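Local coordinates for protein phytase (Citrobacter braakii, PDB 3ZHC) that is a bacterial phytase of branch 2 of the histidine phosphatase superfamily, at residues 31-36 against 353-358; 60-65 against 248-253; 179-184 against 268-273. The protein carries 2 engineered substitutions. All coordinates share one frame; numbering follows the deposited sequence.

Interaction 1 (31-36 against 353-358); sequences ERVVIV and ELVFEK
Lys358 and Arg32 run alongside each other from one face of the central sheet of this histidine phosphatase fold. They form a hydrogen-bonded pair of the antiparallel strands 28-38 and 353-361. The CB of Lys358 packs 3.6 Å from Arg32 O and also touches Arg32 CB. The chain leaves with CG anti to the backbone N (chi1 -174°) and stays extended. Its CD meets Arg32 CD at 3.9 Å. At the tip, NZ stands 3.6 Å above the plane of the Arg32 guanidinium, over its centre. NZ is also hydrogen-bonded to Leu300 O. Arg32 NH1 bonds to Ala299 O and NH2 to Thr302 O. A water accepts weak hydrogen bonds from Lys358 NZ and Arg32 NE and donates one to Glu31 OE1.

The backbone pairing is regular from Val36 to Arg32. Val34 N reaches Phe356 O at 2.8 Å, and Phe356 N returns the bond to Val34 O. At the far end both Glu31 and Arg32 face Lys358, a classic beta bulge. Lys358 O takes a nearly straight bond of 2.9 Å from Glu31 N and only a weak one from Arg32 N. The opposite face carries Val33, Ile35, Val355, Glu353 and Glu357. Val33 CG1 meets Val355 CG1 at 3.7 Å. Ile35 CG2 lies against the Glu353 CG, 3.6 Å away, and Glu353 OE1 goes on to Gln84. The first face also holds Val34 and Phe356, which touch Ile296 of helix 282-301.

Two cationic groups therefore lie against each other in a buried place. The carbonyls at and just beyond the C-terminal end of helix 282-301 probably offset their mutual repulsion, helped by the nearby Glu31 carboxylate.

Interaction 2 (60-65 against 248-253); sequences PQWDVP and QGMPQV. With FMT (formic acid), chain R.
Met250 reaches over one face of the Trp62 indole in a Met-aromatic contact. It joins two surface loops, one before helix 71-90 and one after helix 231-247. That helix ends in a Schellman motif at Gly249, whose phi is positive, and Met250 follows directly.

The methyl group does most of the touching. Met250 CE sits 3.4 Å from the centroid of the five-membered ring of Trp62, 15° off the ring normal, which makes it a CH-pi contact. The sulfur is further out and oblique to the same ring. The Met250 chain is extended beyond CG (chi3 168°), and this carries CE across the indole. The sulfur also meets Pro60, with Met250 SD 4.1 Å from Pro60 CB.

The side chains of Gln248 and Trp62 run past one another with opposite headings. The CG of Gln248 comes within 3.5 Å of Trp62 CZ3, on the six-membered ring. The amide plane is turned 44° from the indole plane, and Gln248 OE1 is held by Thr70 OG1. Trp62 also rests on Leu244 of helix 231-247 and on Ala43 and Pro44, so the indole is partly covered from several parts of the chain.

A formic acid molecule, probably from the crystallisation liquor, lies between the loops. Its carbon is 3.7 Å from Trp62 CE3 and 3.6 Å from Gln248 NE2. Asp63 N gives it two weak hydrogen bonds, one to O1 and a longer one to O2, at 3.4 Å.

Interaction 3 (179-184 against 268-273); sequences QRYQSS and LSLHNA
The helical path is interrupted at Tyr181, which leaves helix 174-180 and sits at the N-cap position of helix 182-192, and this junction faces helix 260-280 with Ser184 CA 7.0 Å from Leu270 CA. Tyr181 CB and Ser184 CB both pack on one methyl, Leu270 CD2, each at 3.8 Å. With CG of Tyr181 anti to the carbonyl carbon (chi1 -67°), the ring is directed beyond Leu270 and its far end comes to Ala273. There Ala273 CB lies 3.5 Å from Tyr181 OH and 3.6 Å from Tyr181 CZ.

Here the junction between two helices packs on a third, in the helical part of the histidine phosphatase fold. Ser269 and Ala273 are one helical turn apart, so the ring spans a single turn, with Tyr181 CE2 3.8 Å from Ser269 O. Trp232 meets the ring edge-to-face, and Pro71 of the second subunit packs on Tyr181. Ser269 has two conformers, and in one of them its CB lies 4.0 Å from Ser184 OG. That Ser184 hydroxyl is hydrogen-bonded to Asp266 O, a turn earlier in helix 260-280.

In the fold
Interactions 2 and 3 are both nested in the loop that interaction 1 closes, and they lie across the chain's centre from it. Centres are 32 Å apart for interactions 1 and 2, and 31 Å for 1 and 3. Interactions 2 and 3 cross along the chain, and their nearest atoms are about 9 Å apart. Helix 231-247 borders both, and Leu268 of interaction 3 touches its Glu240. Strand 28-38 of interaction 1 leads into the RHGxRxP sequence motif, which marks the active site in this family. Interaction 2 lies against that motif, with Gln248 on its Val41. Interaction 3 instead lies at the second subunit.

Interaction 1 (31-36 against 353-358)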
loop_
_atom_site.group_PDB
_atom_site.type_symbol
_atom_site.label_atom_id
_atom_site.label_comp_id
_atom_site.label_asym_id
_atom_site.label_seq_id
_atom_site.Cartn_x
_atom_site.Cartn_y
_atom_site.Cartn_z
ATOM N N GLU B 31 -8.383 31.617 5.924
ATOM C CA GLU B 31 -9.488 32.324 6.615
ATOM C C GLU B 31 -10.238 31.493 7.663
ATOM O O GLU B 31 -10.669 32.046 8.666
ATOM C CB GLU B 31 -10.476 32.901 5.581
ATOM C CG GLU B 31 -9.966 34.216 4.915
ATOM C CD GLU B 31 -11.048 34.951 4.110
ATOM O OE1 GLU B 31 -11.936 34.283 3.501
ATOM O OE2 GLU B 31 -11.002 36.211 4.084
ATOM N N ARG B 32 -10.396 30.182 7.415
ATOM C CA ARG B 32 -11.126 29.272 8.325
ATOM C C ARG B 32 -10.590 27.846 8.282
ATOM O O ARG B 32 -10.109 27.398 7.246
ATOM C CB ARG B 32 -12.612 29.205 7.969
ATOM C CG ARG B 32 -13.323 30.508 7.894
ATOM C CD ARG B 32 -14.758 30.308 7.616
ATOM N NE ARG B 32 -15.466 31.574 7.422
ATOM C CZ ARG B 32 -16.773 31.680 7.152
ATOM N NH1 ARG B 32 -17.550 30.589 7.040
ATOM N NH2 ARG B 32 -17.319 32.892 6.992
ATOM N N VAL B 33 -10.682 27.144 9.417
ATOM C CA VAL B 33 -10.294 25.733 9.512
ATOM C C VAL B 33 -11.322 24.935 10.320
ATOM O O VAL B 33 -11.849 25.407 11.313
ATOM C CB VAL B 33 -8.856 25.535 10.128
ATOM C CG1 VAL B 33 -8.499 24.026 10.288
ATOM C CG2 VAL B 33 -7.797 26.227 9.280
ATOM N N VAL B 34 -11.608 23.729 9.856
ATOM C CA VAL B 34 -12.399 22.776 10.610
ATOM C C VAL B 34 -11.520 21.560 10.753
ATOM O O VAL B 34 -10.964 21.095 9.775
ATOM C CB VAL B 34 -13.719 22.404 9.936
ATOM C CG1 VAL B 34 -14.496 21.374 10.800
ATOM C CG2 VAL B 34 -14.569 23.627 9.715
ATOM N N ILE B 35 -11.387 21.065 11.990
ATOM C CA ILE B 35 -10.637 19.859 12.291
ATOM C C ILE B 35 -11.591 18.838 12.853
ATOM O O ILE B 35 -12.305 19.138 13.810
ATOM C CB ILE B 35 -9.508 20.117 13.319
ATOM C CG1 ILE B 35 -8.471 21.089 12.756
ATOM C CG2 ILE B 35 -8.813 18.784 13.735
ATOM C CD1 ILE B 35 -7.350 21.499 13.771
ATOM N N VAL B 36 -11.624 17.640 12.248
ATOM C CA VAL B 36 -12.318 16.493 12.822
ATOM C C VAL B 36 -11.188 15.599 13.339
ATOM O O VAL B 36 -10.418 15.033 12.545
ATOM C CB VAL B 36 -13.179 15.737 11.826
ATOM C CG1 VAL B 36 -13.829 14.556 12.505
ATOM C CG2 VAL B 36 -14.233 16.636 11.253
ATOM N N GLU B 353 -5.942 13.925 12.716
ATOM C CA GLU B 353 -6.813 15.040 12.363
ATOM C C GLU B 353 -7.040 15.126 10.895
ATOM O O GLU B 353 -6.095 15.147 10.133
ATOM C CB GLU B 353 -6.182 16.340 12.821
ATOM C CG GLU B 353 -6.069 16.473 14.301
ATOM C CD GLU B 353 -5.365 17.759 14.739
ATOM O OE1 GLU B 353 -4.944 18.558 13.861
ATOM O OE2 GLU B 353 -5.234 17.964 15.964
ATOM N N LEU B 354 -8.320 15.177 10.505
ATOM C CA LEU B 354 -8.723 15.433 9.149
ATOM C C LEU B 354 -8.963 16.951 9.178
ATOM O O LEU B 354 -9.828 17.438 9.916
ATOM C CB LEU B 354 -9.945 14.625 8.803
ATOM C CG LEU B 354 -10.420 14.524 7.356
ATOM C CD1 LEU B 354 -9.285 14.157 6.370
ATOM C CD2 LEU B 354 -11.573 13.508 7.252
ATOM N N VAL B 355 -8.178 17.693 8.393
ATOM C CA VAL B 355 -8.177 19.167 8.434
ATOM C C VAL B 355 -8.751 19.751 7.143
ATOM O O VAL B 355 -8.242 19.477 6.071
ATOM C CB VAL B 355 -6.734 19.705 8.675
ATOM C CG1 VAL B 355 -6.714 21.217 8.731
ATOM C CG2 VAL B 355 -6.165 19.123 9.962
ATOM N N PHE B 356 -9.813 20.548 7.277
ATOM C CA PHE B 356 -10.465 21.233 6.168
ATOM C C PHE B 356 -10.115 22.719 6.301
ATOM O O PHE B 356 -10.557 23.373 7.244
ATOM C CB PHE B 356 -11.976 21.017 6.210
ATOM C CG PHE B 356 -12.387 19.566 6.134
ATOM C CD1 PHE B 356 -12.467 18.782 7.298
ATOM C CD2 PHE B 356 -12.697 18.975 4.909
ATOM C CE1 PHE B 356 -12.855 17.410 7.230
ATOM C CE2 PHE B 356 -13.086 17.615 4.833
ATOM C CZ PHE B 356 -13.159 16.839 6.002
ATOM N N GLU B 357 -9.317 23.230 5.356
ATOM C CA GLU B 357 -8.828 24.613 5.350
ATOM C C GLU B 357 -9.497 25.441 4.265
ATOM O O GLU B 357 -9.537 25.019 3.137
ATOM C CB GLU B 357 -7.325 24.624 5.096
ATOM C CG GLU B 357 -6.476 24.028 6.213
ATOM C CD GLU B 357 -5.045 23.739 5.784
ATOM O OE1 GLU B 357 -4.622 24.180 4.693
ATOM O OE2 GLU B 357 -4.332 23.058 6.544
ATOM N N LYS B 358 -10.017 26.621 4.633
ATOM C CA LYS B 358 -10.603 27.580 3.679
ATOM C C LYS B 358 -9.555 28.654 3.371
ATOM O O LYS B 358 -9.198 29.449 4.251
ATOM C CB LYS B 358 -11.868 28.219 4.223
ATOM C CG LYS B 358 -12.607 29.131 3.215
ATOM C CD LYS B 358 -13.868 29.656 3.827
ATOM C CE LYS B 358 -14.576 30.602 2.936
ATOM N NZ LYS B 358 -15.722 31.272 3.660
HETATM O O HOH W 1 -13.863 33.606 5.413
#

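Interaction 2 (60-65 against 248-253)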
loop_
_atom_site.group_PDB
_atom_site.type_symbol
_atom_site.label_atom_id
_atom_site.label_comp_id
_atom_site.label_asym_id
_atom_site.label_seq_id
_atom_site.Cartn_x
_atom_site.Cartn_y
_atom_site.Cartn_z
ATOM N N PRO B 60 -1.024 -6.820 29.342
ATOM C CA PRO B 60 -0.689 -5.711 30.232
ATOM C C PRO B 60 -1.945 -4.943 30.628
ATOM O O PRO B 60 -2.844 -4.767 29.791
ATOM C CB PRO B 60 0.223 -4.799 29.369
ATOM C CG PRO B 60 0.617 -5.575 28.238
ATOM C CD PRO B 60 -0.336 -6.699 28.043
ATOM N N GLN B 61 -2.000 -4.494 31.874
ATOM C CA GLN B 61 -3.158 -3.773 32.386
ATOM C C GLN B 61 -2.960 -2.290 32.221
ATOM O O GLN B 61 -1.834 -1.811 32.177
ATOM C CB GLN B 61 -3.401 -4.112 33.871
ATOM C CG GLN B 61 -3.598 -5.595 34.156
ATOM C CD GLN B 61 -4.728 -6.191 33.377
ATOM O OE1 GLN B 61 -5.863 -5.768 33.506
ATOM N NE2 GLN B 61 -4.421 -7.194 32.544
ATOM N N TRP B 62 -4.077 -1.572 32.134
ATOM C CA TRP B 62 -4.098 -0.120 31.986
ATOM C C TRP B 62 -4.747 0.451 33.234
ATOM O O TRP B 62 -5.787 -0.046 33.641
ATOM C CB TRP B 62 -4.896 0.242 30.745
ATOM C CG TRP B 62 -4.265 -0.196 29.443
ATOM C CD1 TRP B 62 -4.062 -1.487 29.004
ATOM C CD2 TRP B 62 -3.758 0.664 28.405
ATOM N NE1 TRP B 62 -3.459 -1.476 27.765
ATOM C CE2 TRP B 62 -3.259 -0.175 27.372
ATOM C CE3 TRP B 62 -3.672 2.061 28.251
ATOM C CZ2 TRP B 62 -2.686 0.343 26.192
ATOM C CZ3 TRP B 62 -3.105 2.582 27.078
ATOM C CH2 TRP B 62 -2.620 1.724 26.066
ATOM N N ASP B 63 -4.170 1.486 33.849
ATOM C CA ASP B 63 -4.791 2.021 35.163
ATOM C C ASP B 63 -6.058 2.875 34.995
ATOM O O ASP B 63 -6.872 2.943 35.941
ATOM C CB ASP B 63 -3.759 2.672 36.160
ATOM C CG ASP B 63 -2.655 3.336 35.498
ATOM O OD1 ASP B 63 -2.928 4.343 34.823
ATOM O OD2 ASP B 63 -1.487 2.859 35.652
ATOM N N VAL B 64 -6.252 3.502 33.836
ATOM C CA VAL B 64 -7.514 4.205 33.571
ATOM C C VAL B 64 -8.559 3.163 33.161
ATOM O O VAL B 64 -8.195 2.114 32.659
ATOM C CB VAL B 64 -7.392 5.297 32.475
ATOM C CG1 VAL B 64 -6.348 6.342 32.885
ATOM C CG2 VAL B 64 -7.077 4.687 31.093
ATOM N N PRO B 65 -9.864 3.448 33.374
ATOM C CA PRO B 65 -10.927 2.511 32.905
ATOM C C PRO B 65 -10.856 2.215 31.395
ATOM O O PRO B 65 -10.302 3.011 30.642
ATOM C CB PRO B 65 -12.229 3.257 33.229
ATOM C CG PRO B 65 -11.857 4.247 34.284
ATOM C CD PRO B 65 -10.433 4.619 34.074
ATOM N N GLN B 248 1.253 4.568 23.901
ATOM C CA GLN B 248 1.210 4.836 25.349
ATOM C C GLN B 248 2.597 4.811 26.029
ATOM O O GLN B 248 2.733 5.280 27.148
ATOM C CB GLN B 248 0.259 3.818 26.050
ATOM C CG GLN B 248 0.080 3.939 27.616
ATOM C CD GLN B 248 -0.440 5.303 28.068
ATOM O OE1 GLN B 248 -0.971 6.091 27.269
ATOM N NE2 GLN B 248 -0.296 5.584 29.359
ATOM N N GLY B 249 3.609 4.263 25.352
ATOM C CA GLY B 249 4.941 4.157 25.900
ATOM C C GLY B 249 5.100 2.986 26.834
ATOM O O GLY B 249 5.971 3.019 27.726
ATOM N N MET B 250 4.274 1.940 26.646
ATOM C CA MET B 250 4.346 0.757 27.506
ATOM C C MET B 250 5.640 0.000 27.232
ATOM O O MET B 250 5.981 -0.242 26.076
ATOM C CB MET B 250 3.147 -0.165 27.335
ATOM C CG MET B 250 1.911 0.379 27.943
ATOM S SD MET B 250 0.670 -0.873 28.152
ATOM C CE MET B 250 -0.491 0.009 29.206
ATOM N N PRO B 251 6.363 -0.378 28.302
ATOM C CA PRO B 251 7.712 -0.999 28.170
ATOM C C PRO B 251 7.745 -2.323 27.391
ATOM O O PRO B 251 8.718 -2.577 26.705
ATOM C CB PRO B 251 8.137 -1.202 29.619
ATOM C CG PRO B 251 6.839 -1.139 30.412
ATOM C CD PRO B 251 5.920 -0.307 29.717
ATOM N N GLN B 252 6.686 -3.143 27.505
ATOM C CA GLN B 252 6.589 -4.415 26.782
ATOM C C GLN B 252 5.335 -4.419 25.898
ATOM O O GLN B 252 4.228 -4.679 26.378
ATOM C CB GLN B 252 6.568 -5.591 27.773
ATOM C CG GLN B 252 6.796 -6.983 27.128
ATOM C CD GLN B 252 8.281 -7.281 26.804
ATOM O OE1 GLN B 252 9.145 -6.373 26.791
ATOM N NE2 GLN B 252 8.579 -8.559 26.547
ATOM N N VAL B 253 5.528 -4.130 24.601
ATOM C CA VAL B 253 4.435 -4.087 23.623
ATOM C C VAL B 253 4.351 -5.427 22.944
ATOM O O VAL B 253 5.343 -5.903 22.405
ATOM C CB VAL B 253 4.654 -2.989 22.557
ATOM C CG1 VAL B 253 3.523 -2.984 21.546
ATOM C CG2 VAL B 253 4.800 -1.616 23.218
HETATM C C FMT R . -2.250 3.377 31.430
HETATM O O1 FMT R . -3.256 3.905 31.923
HETATM O O2 FMT R . -1.564 2.509 31.989
#

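Interaction 3 (179-184 against 268-273)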
loop_
_atom_site.group_PDB
_atom_site.type_symbol
_atom_site.label_atom_id
_atom_site.label_comp_id
_atom_site.label_asym_id
_atom_site.label_seq_id
_atom_site.Cartn_x
_atom_site.Cartn_y
_atom_site.Cartn_z
ATOM N N GLN B 179 -8.593 -14.860 2.639
ATOM C CA GLN B 179 -7.458 -15.344 1.789
ATOM C C GLN B 179 -6.531 -14.198 1.367
ATOM O O GLN B 179 -5.314 -14.378 1.275
ATOM C CB GLN B 179 -7.918 -16.135 0.539
ATOM C CG GLN B 179 -8.060 -17.641 0.779
ATOM C CD GLN B 179 -9.387 -18.015 1.351
ATOM O OE1 GLN B 179 -9.486 -18.457 2.499
ATOM N NE2 GLN B 179 -10.444 -17.830 0.556
ATOM N N ARG B 180 -7.107 -13.034 1.119
ATOM C CA ARG B 180 -6.343 -11.849 0.731
ATOM C C ARG B 180 -5.385 -11.360 1.842
ATOM O O ARG B 180 -4.307 -10.838 1.551
ATOM C CB ARG B 180 -7.309 -10.735 0.324
ATOM C CG ARG B 180 -6.669 -9.596 -0.428
ATOM C CD ARG B 180 -7.624 -9.011 -1.495
ATOM N NE ARG B 180 -8.359 -7.850 -1.100
ATOM C CZ ARG B 180 -9.298 -7.267 -1.862
ATOM N NH1 ARG B 180 -9.620 -7.765 -3.081
ATOM N NH2 ARG B 180 -9.929 -6.187 -1.406
ATOM N N TYR B 181 -5.797 -11.537 3.106
ATOM C CA TYR B 181 -5.009 -11.132 4.273
ATOM C C TYR B 181 -4.419 -12.336 5.066
ATOM O O TYR B 181 -4.142 -12.200 6.249
ATOM C CB TYR B 181 -5.875 -10.230 5.180
ATOM C CG TYR B 181 -6.214 -8.901 4.559
ATOM C CD1 TYR B 181 -7.327 -8.756 3.719
ATOM C CD2 TYR B 181 -5.425 -7.766 4.803
ATOM C CE1 TYR B 181 -7.653 -7.507 3.130
ATOM C CE2 TYR B 181 -5.742 -6.520 4.220
ATOM C CZ TYR B 181 -6.858 -6.407 3.384
ATOM O OH TYR B 181 -7.168 -5.207 2.817
ATOM N N GLN B 182 -4.216 -13.500 4.409
ATOM C CA GLN B 182 -3.659 -14.721 5.093
ATOM C C GLN B 182 -2.406 -14.450 5.897
ATOM O O GLN B 182 -2.367 -14.727 7.084
ATOM C CB GLN B 182 -3.316 -15.846 4.097
ATOM C CG GLN B 182 -4.468 -16.628 3.640
ATOM C CD GLN B 182 -4.077 -17.817 2.740
ATOM O OE1 GLN B 182 -4.539 -17.918 1.578
ATOM N NE2 GLN B 182 -3.222 -18.727 3.270
ATOM N N SER B 183 -1.386 -13.910 5.226
ATOM C CA SER B 183 -0.069 -13.655 5.853
ATOM C C SER B 183 -0.143 -12.684 7.031
ATOM O O SER B 183 0.640 -12.809 7.971
ATOM C CB SER B 183 0.934 -13.151 4.821
ATOM O OG SER B 183 0.506 -11.921 4.281
ATOM N N SER B 184 -1.079 -11.722 6.974
ATOM C CA SER B 184 -1.314 -10.792 8.103
ATOM C C SER B 184 -1.818 -11.552 9.327
ATOM O O SER B 184 -1.359 -11.303 10.448
ATOM C CB SER B 184 -2.308 -9.678 7.731
ATOM O OG SER B 184 -1.689 -8.715 6.918
ATOM N N LEU B 268 -1.678 -4.061 11.608
ATOM C CA LEU B 268 -2.689 -2.996 11.418
ATOM C C LEU B 268 -3.456 -3.045 10.058
ATOM O O LEU B 268 -4.458 -2.374 9.932
ATOM C CB LEU B 268 -2.086 -1.624 11.768
ATOM C CG LEU B 268 -2.146 -1.510 13.335
ATOM C CD1 LEU B 268 -0.932 -0.929 13.945
ATOM C CD2 LEU B 268 -3.460 -0.766 13.766
ATOM N N SER B 269 -2.991 -3.850 9.075
ATOM C CA SER B 269 -3.751 -4.042 7.823
ATOM C C SER B 269 -5.113 -4.685 8.122
ATOM O O SER B 269 -6.083 -4.426 7.426
ATOM C CB SER B 269 -2.980 -4.899 6.819
ATOM O OG SER B 269 -1.883 -4.183 6.301
ATOM N N LEU B 270 -5.155 -5.526 9.170
ATOM C CA LEU B 270 -6.387 -6.194 9.589
ATOM C C LEU B 270 -7.387 -5.188 10.156
ATOM O O LEU B 270 -8.561 -5.202 9.779
ATOM C CB LEU B 270 -6.076 -7.318 10.600
ATOM C CG LEU B 270 -5.191 -8.454 10.021
ATOM C CD1 LEU B 270 -4.768 -9.487 11.098
ATOM C CD2 LEU B 270 -5.906 -9.133 8.853
ATOM N N HIS B 271 -6.895 -4.323 11.048
ATOM C CA HIS B 271 -7.671 -3.232 11.648
ATOM C C HIS B 271 -8.175 -2.248 10.579
ATOM O O HIS B 271 -9.377 -1.910 10.552
ATOM C CB HIS B 271 -6.821 -2.501 12.726
ATOM C CG HIS B 271 -7.417 -1.222 13.220
ATOM N ND1 HIS B 271 -8.335 -1.176 14.240
ATOM C CD2 HIS B 271 -7.221 0.057 12.832
ATOM C CE1 HIS B 271 -8.685 0.078 14.459
ATOM N NE2 HIS B 271 -8.023 0.847 13.616
ATOM N N ASN B 272 -7.254 -1.804 9.717
ATOM C CA ASN B 272 -7.569 -0.859 8.631
ATOM C C ASN B 272 -8.559 -1.430 7.638
ATOM O O ASN B 272 -9.416 -0.716 7.185
ATOM C CB ASN B 272 -6.296 -0.405 7.896
ATOM C CG ASN B 272 -5.410 0.497 8.746
ATOM O OD1 ASN B 272 -5.890 1.343 9.508
ATOM N ND2 ASN B 272 -4.107 0.324 8.610
ATOM N N ALA B 273 -8.420 -2.729 7.315
ATOM C CA ALA B 273 -9.350 -3.428 6.417
ATOM C C ALA B 273 -10.722 -3.625 7.034
ATOM O O ALA B 273 -11.712 -3.564 6.326
ATOM C CB ALA B 273 -8.762 -4.786 5.953
#